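PDB 1VH5: 1,4-dihydroxy-2-naphthoyl-CoA hydrolase from Escherichia coli, which hydrolyses 1,4-dihydroxy-2-naphthoyl-CoA to 1,4-dihydroxy-2-naphthoate and CoA in menaquinone biosynthesis, and also acts on a wide range of other acyl-CoA thioesters. Local coordinates for residues G98-V103 with I118-E123; R7-E12 with E31-D36. All coordinates share one frame; numbering follows the deposited sequence.

Contact 1. Residues G98-V103 with I118-E123; sequences GRVRGV and IEIFDE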
ATOM      1  N   GLY A  98       2.880  17.469  -7.389  1.00 19.11           N
ATOM      2  CA  GLY A  98       3.717  16.899  -8.417  1.00 18.65           C
ATOM      3  C   GLY A  98       3.618  15.393  -8.498  1.00 17.88           C
ATOM      4  O   GLY A  98       2.562  14.823  -8.264  1.00 17.66           O
ATOM      5  N   ARG A  99       4.724  14.766  -8.883  1.00 16.81           N
ATOM      6  CA  ARG A  99       4.793  13.318  -9.010  1.00 17.00           C
ATOM      7  C   ARG A  99       5.910  12.855  -8.134  1.00 16.27           C
ATOM      8  O   ARG A  99       6.919  13.538  -8.021  1.00 17.86           O
ATOM      9  CB  ARG A  99       5.053  12.875 -10.450  1.00 17.38           C
ATOM     10  CG  ARG A  99       3.954  13.301 -11.436  1.00 17.74           C
ATOM     11  CD  ARG A  99       4.228  12.857 -12.860  1.00 18.46           C
ATOM     12  NE  ARG A  99       4.155  11.403 -13.034  1.00 18.39           N
ATOM     13  CZ  ARG A  99       3.037  10.735 -13.230  1.00 17.33           C
ATOM     14  NH1 ARG A  99       3.066   9.427 -13.392  1.00 18.88           N
ATOM     15  NH2 ARG A  99       1.864  11.375 -13.283  1.00 18.87           N
ATOM     16  N   VAL A 100       5.734  11.692  -7.526  1.00 14.95           N
ATOM     17  CA  VAL A 100       6.852  11.058  -6.822  1.00 14.45           C
ATOM     18  C   VAL A 100       7.438   9.969  -7.684  1.00 14.16           C
ATOM     19  O   VAL A 100       6.783   9.488  -8.595  1.00 15.56           O
ATOM     20  CB  VAL A 100       6.421  10.466  -5.428  1.00 13.92           C
ATOM     21  CG1 VAL A 100       6.069  11.602  -4.485  1.00 15.00           C
ATOM     22  CG2 VAL A 100       5.308   9.426  -5.557  1.00 15.30           C
ATOM     23  N   ARG A 101       8.701   9.647  -7.415  1.00 14.54           N
ATOM     24  CA  ARG A 101       9.421   8.666  -8.229  1.00 14.21           C
ATOM     25  C   ARG A 101       9.936   7.511  -7.377  1.00 13.68           C
ATOM     26  O   ARG A 101      10.670   7.745  -6.416  1.00 14.75           O
ATOM     27  CB  ARG A 101      10.584   9.334  -8.946  1.00 15.31           C
ATOM     28  CG  ARG A 101      11.394   8.381  -9.873  1.00 15.21           C
ATOM     29  CD  ARG A 101      12.629   9.067 -10.490  1.00 18.23           C
ATOM     30  NE  ARG A 101      12.197  10.146 -11.359  1.00 20.25           N
ATOM     31  CZ  ARG A 101      12.031  10.025 -12.661  1.00 22.83           C
ATOM     32  NH1 ARG A 101      11.562  11.059 -13.356  1.00 24.46           N
ATOM     33  NH2 ARG A 101      12.308   8.877 -13.267  1.00 22.61           N
ATOM     34  N   GLY A 102       9.562   6.292  -7.738  1.00 13.92           N
ATOM     35  CA  GLY A 102      10.152   5.122  -7.104  1.00 13.19           C
ATOM     36  C   GLY A 102      11.321   4.591  -7.907  1.00 14.09           C
ATOM     37  O   GLY A 102      11.236   4.469  -9.142  1.00 15.42           O
ATOM     38  N   VAL A 103      12.379   4.266  -7.181  1.00 14.47           N
ATOM     39  CA  VAL A 103      13.613   3.757  -7.767  1.00 14.58           C
ATOM     40  C   VAL A 103      13.834   2.386  -7.123  1.00 14.87           C
ATOM     41  O   VAL A 103      14.013   2.307  -5.910  1.00 14.76           O
ATOM     42  CB  VAL A 103      14.855   4.675  -7.451  1.00 15.02           C
ATOM     43  CG1 VAL A 103      16.094   4.115  -8.086  1.00 16.99           C
ATOM     44  CG2 VAL A 103      14.622   6.136  -7.922  1.00 17.54           C
ATOM     45  N   ILE A 118      12.832  -0.443  -2.768  1.00 12.04           N
ATOM     46  CA  ILE A 118      12.282   0.645  -3.546  1.00 13.24           C
ATOM     47  C   ILE A 118      12.291   1.908  -2.685  1.00 12.82           C
ATOM     48  O   ILE A 118      11.677   1.950  -1.603  1.00 13.52           O
ATOM     49  CB  ILE A 118      10.854   0.380  -4.056  1.00 12.66           C
ATOM     50  CG1 ILE A 118      10.712  -0.989  -4.747  1.00 14.73           C
ATOM     51  CG2 ILE A 118      10.462   1.572  -4.975  1.00 14.26           C
ATOM     52  CD1 ILE A 118      10.431  -2.155  -3.784  1.00 15.21           C
ATOM     53  N   GLU A 119      12.985   2.945  -3.170  1.00 13.76           N
ATOM     54  CA  GLU A 119      12.993   4.235  -2.491  1.00 14.49           C
ATOM     55  C   GLU A 119      12.145   5.200  -3.316  1.00 14.72           C
ATOM     56  O   GLU A 119      12.228   5.218  -4.556  1.00 15.40           O
ATOM     57  CB  GLU A 119      14.426   4.760  -2.328  1.00 16.72           C
ATOM     58  CG  GLU A 119      15.283   3.988  -1.322  1.00 18.71           C
ATOM     59  CD  GLU A 119      16.710   4.544  -1.211  1.00 21.29           C
ATOM     60  OE1 GLU A 119      17.289   4.985  -2.241  1.00 23.81           O
ATOM     61  OE2 GLU A 119      17.274   4.547  -0.091  1.00 26.09           O
ATOM     62  N   ILE A 120      11.319   5.995  -2.627  1.00 14.41           N
ATOM     63  CA  ILE A 120      10.409   6.897  -3.330  1.00 13.56           C
ATOM     64  C   ILE A 120      10.769   8.308  -2.943  1.00 14.85           C
ATOM     65  O   ILE A 120      10.867   8.643  -1.765  1.00 14.80           O
ATOM     66  CB  ILE A 120       8.971   6.569  -2.941  1.00 14.31           C
ATOM     67  CG1 ILE A 120       8.655   5.130  -3.404  1.00 15.95           C
ATOM     68  CG2 ILE A 120       7.971   7.638  -3.535  1.00 16.19           C
ATOM     69  CD1 ILE A 120       7.404   4.623  -2.885  1.00 17.17           C
ATOM     70  N   PHE A 121      10.972   9.148  -3.952  1.00 13.95           N
ATOM     71  CA  PHE A 121      11.462  10.522  -3.795  1.00 14.36           C
ATOM     72  C   PHE A 121      10.434  11.504  -4.344  1.00 15.74           C
ATOM     73  O   PHE A 121       9.682  11.208  -5.277  1.00 16.06           O
ATOM     74  CB  PHE A 121      12.790  10.750  -4.554  1.00 15.45           C
ATOM     75  CG  PHE A 121      13.891   9.803  -4.155  1.00 16.51           C
ATOM     76  CD1 PHE A 121      13.972   8.533  -4.750  1.00 18.67           C
ATOM     77  CD2 PHE A 121      14.803  10.159  -3.190  1.00 17.59           C
ATOM     78  CE1 PHE A 121      14.965   7.626  -4.373  1.00 17.69           C
ATOM     79  CE2 PHE A 121      15.817   9.250  -2.793  1.00 17.21           C
ATOM     80  CZ  PHE A 121      15.894   7.997  -3.419  1.00 16.86           C
ATOM     81  N   ASP A 122      10.411  12.697  -3.775  1.00 16.27           N
ATOM     82  CA  ASP A 122       9.602  13.779  -4.347  1.00 18.94           C
ATOM     83  C   ASP A 122      10.356  14.478  -5.478  1.00 20.81           C
ATOM     84  O   ASP A 122      11.479  14.111  -5.813  1.00 21.27           O
ATOM     85  CB  ASP A 122       9.149  14.748  -3.237  1.00 17.78           C
ATOM     86  CG  ASP A 122      10.292  15.528  -2.619  1.00 16.05           C
ATOM     87  OD1 ASP A 122      10.112  16.050  -1.477  1.00 18.98           O
ATOM     88  OD2 ASP A 122      11.390  15.696  -3.206  1.00 17.64           O
ATOM     89  N   GLU A 123       9.731  15.505  -6.072  1.00 22.26           N
ATOM     90  CA  GLU A 123      10.317  16.180  -7.238  1.00 24.90           C
ATOM     91  C   GLU A 123      11.625  16.910  -6.960  1.00 24.83           C
ATOM     92  O   GLU A 123      12.407  17.172  -7.890  1.00 27.89           O
ATOM     93  CB  GLU A 123       9.294  17.104  -7.913  1.00 25.95           C
ATOM     94  CG  GLU A 123       8.114  16.334  -8.458  1.00 28.67           C
ATOM     95  CD  GLU A 123       7.161  17.151  -9.305  1.00 29.52           C
ATOM     96  OE1 GLU A 123       6.997  18.387  -9.061  1.00 32.95           O
ATOM     97  OE2 GLU A 123       6.559  16.538 -10.214  1.00 26.06           O
TER
HETATM   98  O   HOH W   1       6.806  15.528  -5.457  1.00 34.53           O

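Contact 2. Residues R7-E12 with E31-D36; sequences RKITLE and EHIGDD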
ATOM      1  N   ARG A   7      14.441 -10.961 -19.134  1.00 17.30           N
ATOM      2  CA  ARG A   7      13.446 -10.729 -20.168  1.00 18.10           C
ATOM      3  C   ARG A   7      13.665  -9.342 -20.680  1.00 20.89           C
ATOM      4  O   ARG A   7      14.018  -8.439 -19.931  1.00 22.91           O
ATOM      5  CB  ARG A   7      12.021 -10.803 -19.619  1.00 17.95           C
ATOM      6  CG  ARG A   7      11.620 -12.084 -18.925  1.00 18.56           C
ATOM      7  CD  ARG A   7      10.185 -12.077 -18.459  1.00 17.60           C
ATOM      8  NE  ARG A   7       9.848 -13.141 -17.523  1.00 17.47           N
ATOM      9  CZ  ARG A   7       9.411 -14.342 -17.854  1.00 17.03           C
ATOM     10  NH1 ARG A   7       9.133 -15.222 -16.912  1.00 17.79           N
ATOM     11  NH2 ARG A   7       9.225 -14.680 -19.138  1.00 20.19           N
ATOM     12  N   LYS A   8      13.429  -9.155 -21.973  1.00 23.15           N
ATOM     13  CA  LYS A   8      13.473  -7.810 -22.537  1.00 25.39           C
ATOM     14  C   LYS A   8      12.053  -7.240 -22.604  1.00 25.93           C
ATOM     15  O   LYS A   8      11.094  -7.935 -22.921  1.00 28.35           O
ATOM     16  CB  LYS A   8      14.142  -7.825 -23.924  1.00 27.66           C
ATOM     17  CG  LYS A   8      14.511  -6.437 -24.460  1.00 30.73           C
ATOM     18  CD  LYS A   8      15.855  -5.956 -23.916  1.00 34.16           C
ATOM     19  CE  LYS A   8      17.004  -6.212 -24.888  1.00 36.19           C
ATOM     20  NZ  LYS A   8      18.308  -5.863 -24.260  1.00 37.76           N
ATOM     21  N   ILE A   9      11.925  -5.975 -22.254  1.00 25.35           N
ATOM     22  CA  ILE A   9      10.659  -5.264 -22.374  1.00 26.00           C
ATOM     23  C   ILE A   9      10.928  -3.806 -22.716  1.00 26.25           C
ATOM     24  O   ILE A   9      11.923  -3.238 -22.278  1.00 26.96           O
ATOM     25  CB  ILE A   9       9.811  -5.433 -21.060  1.00 25.91           C
ATOM     26  CG1 ILE A   9       8.328  -5.180 -21.332  1.00 24.61           C
ATOM     27  CG2 ILE A   9      10.341  -4.565 -19.901  1.00 27.28           C
ATOM     28  CD1 ILE A   9       7.423  -5.651 -20.183  1.00 27.10           C
ATOM     29  N   THR A  10      10.070  -3.222 -23.552  1.00 26.10           N
ATOM     30  CA  THR A  10      10.116  -1.785 -23.789  1.00 26.35           C
ATOM     31  C   THR A  10       9.326  -1.084 -22.698  1.00 25.61           C
ATOM     32  O   THR A  10       8.483  -1.711 -22.043  1.00 24.73           O
ATOM     33  CB  THR A  10       9.476  -1.419 -25.130  1.00 26.00           C
ATOM     34  OG1 THR A  10       8.169  -2.014 -25.204  1.00 26.38           O
ATOM     35  CG2 THR A  10      10.276  -2.010 -26.303  1.00 26.36           C
ATOM     36  N   LEU A  11       9.576   0.215 -22.536  1.00 26.41           N
ATOM     37  CA  LEU A  11       8.770   1.045 -21.643  1.00 25.94           C
ATOM     38  C   LEU A  11       7.308   1.027 -22.058  1.00 26.08           C
ATOM     39  O   LEU A  11       6.411   0.975 -21.236  1.00 25.77           O
ATOM     40  CB  LEU A  11       9.294   2.482 -21.583  1.00 27.19           C
ATOM     41  CG  LEU A  11      10.416   2.795 -20.593  1.00 27.49           C
ATOM     42  CD1 LEU A  11      10.790   4.269 -20.675  1.00 28.87           C
ATOM     43  CD2 LEU A  11      10.117   2.384 -19.140  1.00 26.72           C
ATOM     44  N   GLU A  12       7.075   1.050 -23.366  1.00 25.50           N
ATOM     45  CA  GLU A  12       5.733   0.949 -23.902  1.00 25.92           C
ATOM     46  C   GLU A  12       4.967  -0.289 -23.419  1.00 24.14           C
ATOM     47  O   GLU A  12       3.816  -0.179 -22.985  1.00 22.53           O
ATOM     48  CB  GLU A  12       5.799   0.940 -25.436  1.00 27.59           C
ATOM     49  CG  GLU A  12       5.393   2.246 -26.094  1.00 31.34           C
ATOM     50  CD  GLU A  12       5.405   2.121 -27.600  1.00 34.96           C
ATOM     51  OE1 GLU A  12       4.470   1.491 -28.154  1.00 36.34           O
ATOM     52  OE2 GLU A  12       6.373   2.617 -28.220  1.00 38.68           O
ATOM     53  N   GLU A  31       9.197   4.888 -16.195  1.00 17.48           N
ATOM     54  CA  GLU A  31       9.978   5.956 -16.823  1.00 18.71           C
ATOM     55  C   GLU A  31      11.357   5.523 -17.265  1.00 18.88           C
ATOM     56  O   GLU A  31      11.966   6.180 -18.126  1.00 19.16           O
ATOM     57  CB  GLU A  31      10.205   7.080 -15.826  1.00 20.74           C
ATOM     58  CG  GLU A  31       8.965   7.642 -15.179  1.00 23.21           C
ATOM     59  CD  GLU A  31       8.531   8.953 -15.783  1.00 25.49           C
ATOM     60  OE1 GLU A  31       9.234   9.457 -16.678  1.00 30.06           O
ATOM     61  OE2 GLU A  31       7.504   9.484 -15.348  1.00 24.42           O
ATOM     62  N   HIS A  32      11.943   4.513 -16.623  1.00 17.69           N
ATOM     63  CA  HIS A  32      13.322   4.170 -16.916  1.00 18.52           C
ATOM     64  C   HIS A  32      13.596   2.721 -16.578  1.00 18.27           C
ATOM     65  O   HIS A  32      13.250   2.266 -15.475  1.00 17.67           O
ATOM     66  CB  HIS A  32      14.262   5.106 -16.141  1.00 19.32           C
ATOM     67  CG  HIS A  32      15.706   4.743 -16.246  1.00 20.17           C
ATOM     68  ND1 HIS A  32      16.441   4.987 -17.385  1.00 21.31           N
ATOM     69  CD2 HIS A  32      16.563   4.185 -15.357  1.00 19.93           C
ATOM     70  CE1 HIS A  32      17.683   4.571 -17.198  1.00 20.70           C
ATOM     71  NE2 HIS A  32      17.783   4.089 -15.973  1.00 22.47           N
ATOM     72  N   ILE A  33      14.162   1.982 -17.527  1.00 17.02           N
ATOM     73  CA  ILE A  33      14.705   0.643 -17.282  1.00 18.34           C
ATOM     74  C   ILE A  33      16.210   0.701 -17.461  1.00 18.51           C
ATOM     75  O   ILE A  33      16.727   0.762 -18.606  1.00 20.10           O
ATOM     76  CB  ILE A  33      14.144  -0.406 -18.265  1.00 20.47           C
ATOM     77  CG1 ILE A  33      12.616  -0.335 -18.376  1.00 21.30           C
ATOM     78  CG2 ILE A  33      14.583  -1.809 -17.834  1.00 20.49           C
ATOM     79  CD1 ILE A  33      12.076  -1.206 -19.521  1.00 22.84           C
ATOM     80  N   GLY A  34      16.935   0.687 -16.372  1.00 17.72           N
ATOM     81  CA  GLY A  34      18.381   0.603 -16.443  1.00 17.29           C
ATOM     82  C   GLY A  34      18.850  -0.830 -16.455  1.00 17.73           C
ATOM     83  O   GLY A  34      18.052  -1.748 -16.416  1.00 18.80           O
ATOM     84  N   ASP A  35      20.158  -1.037 -16.504  1.00 17.12           N
ATOM     85  CA  ASP A  35      20.678  -2.401 -16.451  1.00 18.33           C
ATOM     86  C   ASP A  35      20.281  -3.118 -15.167  1.00 17.55           C
ATOM     87  O   ASP A  35      20.097  -4.343 -15.160  1.00 16.72           O
ATOM     88  CB  ASP A  35      22.198  -2.378 -16.567  1.00 20.10           C
ATOM     89  CG  ASP A  35      22.672  -2.187 -17.986  1.00 23.91           C
ATOM     90  OD1 ASP A  35      23.896  -2.043 -18.164  1.00 29.52           O
ATOM     91  OD2 ASP A  35      21.900  -2.184 -18.948  1.00 25.55           O
ATOM     92  N   ASP A  36      20.168  -2.351 -14.088  1.00 16.87           N
ATOM     93  CA  ASP A  36      19.956  -2.974 -12.779  1.00 17.40           C
ATOM     94  C   ASP A  36      19.003  -2.193 -11.886  1.00 17.27           C
ATOM     95  O   ASP A  36      19.034  -2.391 -10.666  1.00 17.36           O
ATOM     96  CB  ASP A  36      21.319  -3.257 -12.069  1.00 19.66           C
ATOM     97  CG  ASP A  36      22.149  -2.007 -11.860  1.00 21.46           C
ATOM     98  OD1 ASP A  36      23.383  -2.104 -11.609  1.00 25.95           O
ATOM     99  OD2 ASP A  36      21.672  -0.870 -11.911  1.00 20.97           O
TER

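Contact 1. Residues G98-V103 with I118-E123
Val103, Phe121 and Glu123 bury the most surface where two antiparallel strands of the hotdog sheet pair. Val103 lays CG2 obliquely against the Phe121 ring, 3.9 Å from CE1. With CG anti to its own carbonyl carbon (chi1 -57°), Phe121 brings CD1 near Arg101 O, which lies at the ring edge. Backbone bonds hold both residues: Val103 N donates to Glu119 O (2.8 Å) and Glu119 N to Val103 O, while Arg101 and Phe121 exchange a second pair. On the other face of the sheet, turned to helix 57-74, Ile120 CG2 packs 3.7 Å from Val100 CB. Past the last paired residues, the Glu123 side chain, extended beyond CG, reaches back so that OE2 accepts Arg99 N at 2.9 Å, the donor standing well above the carboxylate plane. One water accepts from Glu123 N and donates to Arg99 O (3.2 Å). The guanidinium of Arg99 turns elsewhere, to Thr41 and Asp27. Asp122, salt-bridged to Arg126, also touches Arg93 of the substrate site. Direct backbone pairing thus gives way to a carboxylate and a water, which continue the link between the two segments where strand 113-121 has ended.

Contact 2. Residues R7-E12 with E31-D36
Leu11 and Ile33 lose the most surface to each other's segment where the N-terminal arm meets strand 29-33. Their side chains run past each other in opposite directions, Leu11 CD2 lying 3.8 Å from Ile33 CG1. Ile9 meets the same isoleucine at about a right angle, its CG2 branch 3.8 Å from Ile33 CD1. With CG1 anti to the backbone N (chi1 -158°), the longer branch of Ile9 is sent the other way, which leaves the CG2 methyl to meet Ile33. Leu14 touches both isoleucines, Ile9 also packs on Leu74 of helix 57-74, and Trp5 lies against Ile33.

Methyl groups also rest on backbone. Leu11 CD1 approaches Glu31 O to 3.4 Å, and CD2 lies 3.8 Å from His32 N; Ile33 CD1 comes equally close to Ile9 O, at 3.4 Å. The strand under Leu11 is irregular: Glu31 and His32 both face Glu39 in a classic beta bulge at the edge of the hotdog sheet, where strand 29-33 pairs with strand 38-43.

No hydrogen bond joins the two segments; Thr10 and Glu31 turn their polar ends to other partners. Thr10 is the N-cap of helix 11-16, with OG1 accepting from Ala13 N. The CB of Glu31 is directed away from the arm, and OE2 hydrogen-bonds Thr41 OG1.

Both segments of contact 2 precede those of contact 1 in the chain, and the contact centres lie about 17 Å apart. The two contacts share one antiparallel sheet: strand 29-33 pairs with 38-43, which pairs with 99-106, which in turn pairs with 113-121. Strand 38-43 therefore separates the bulged edge strand of contact 2 from the strand pair of contact 1. A direct touch exists as well, Arg101 NH2 packing 3.8 Å from Glu31 CB, while Arg101 forms a salt bridge with Glu39, the residue facing the bulge. The sheet of contact 1 packs along helix 57-74, which carries Glu65, the inferred nucleophile or proton acceptor, and the arm of contact 2 touches its C-terminal end at Leu74.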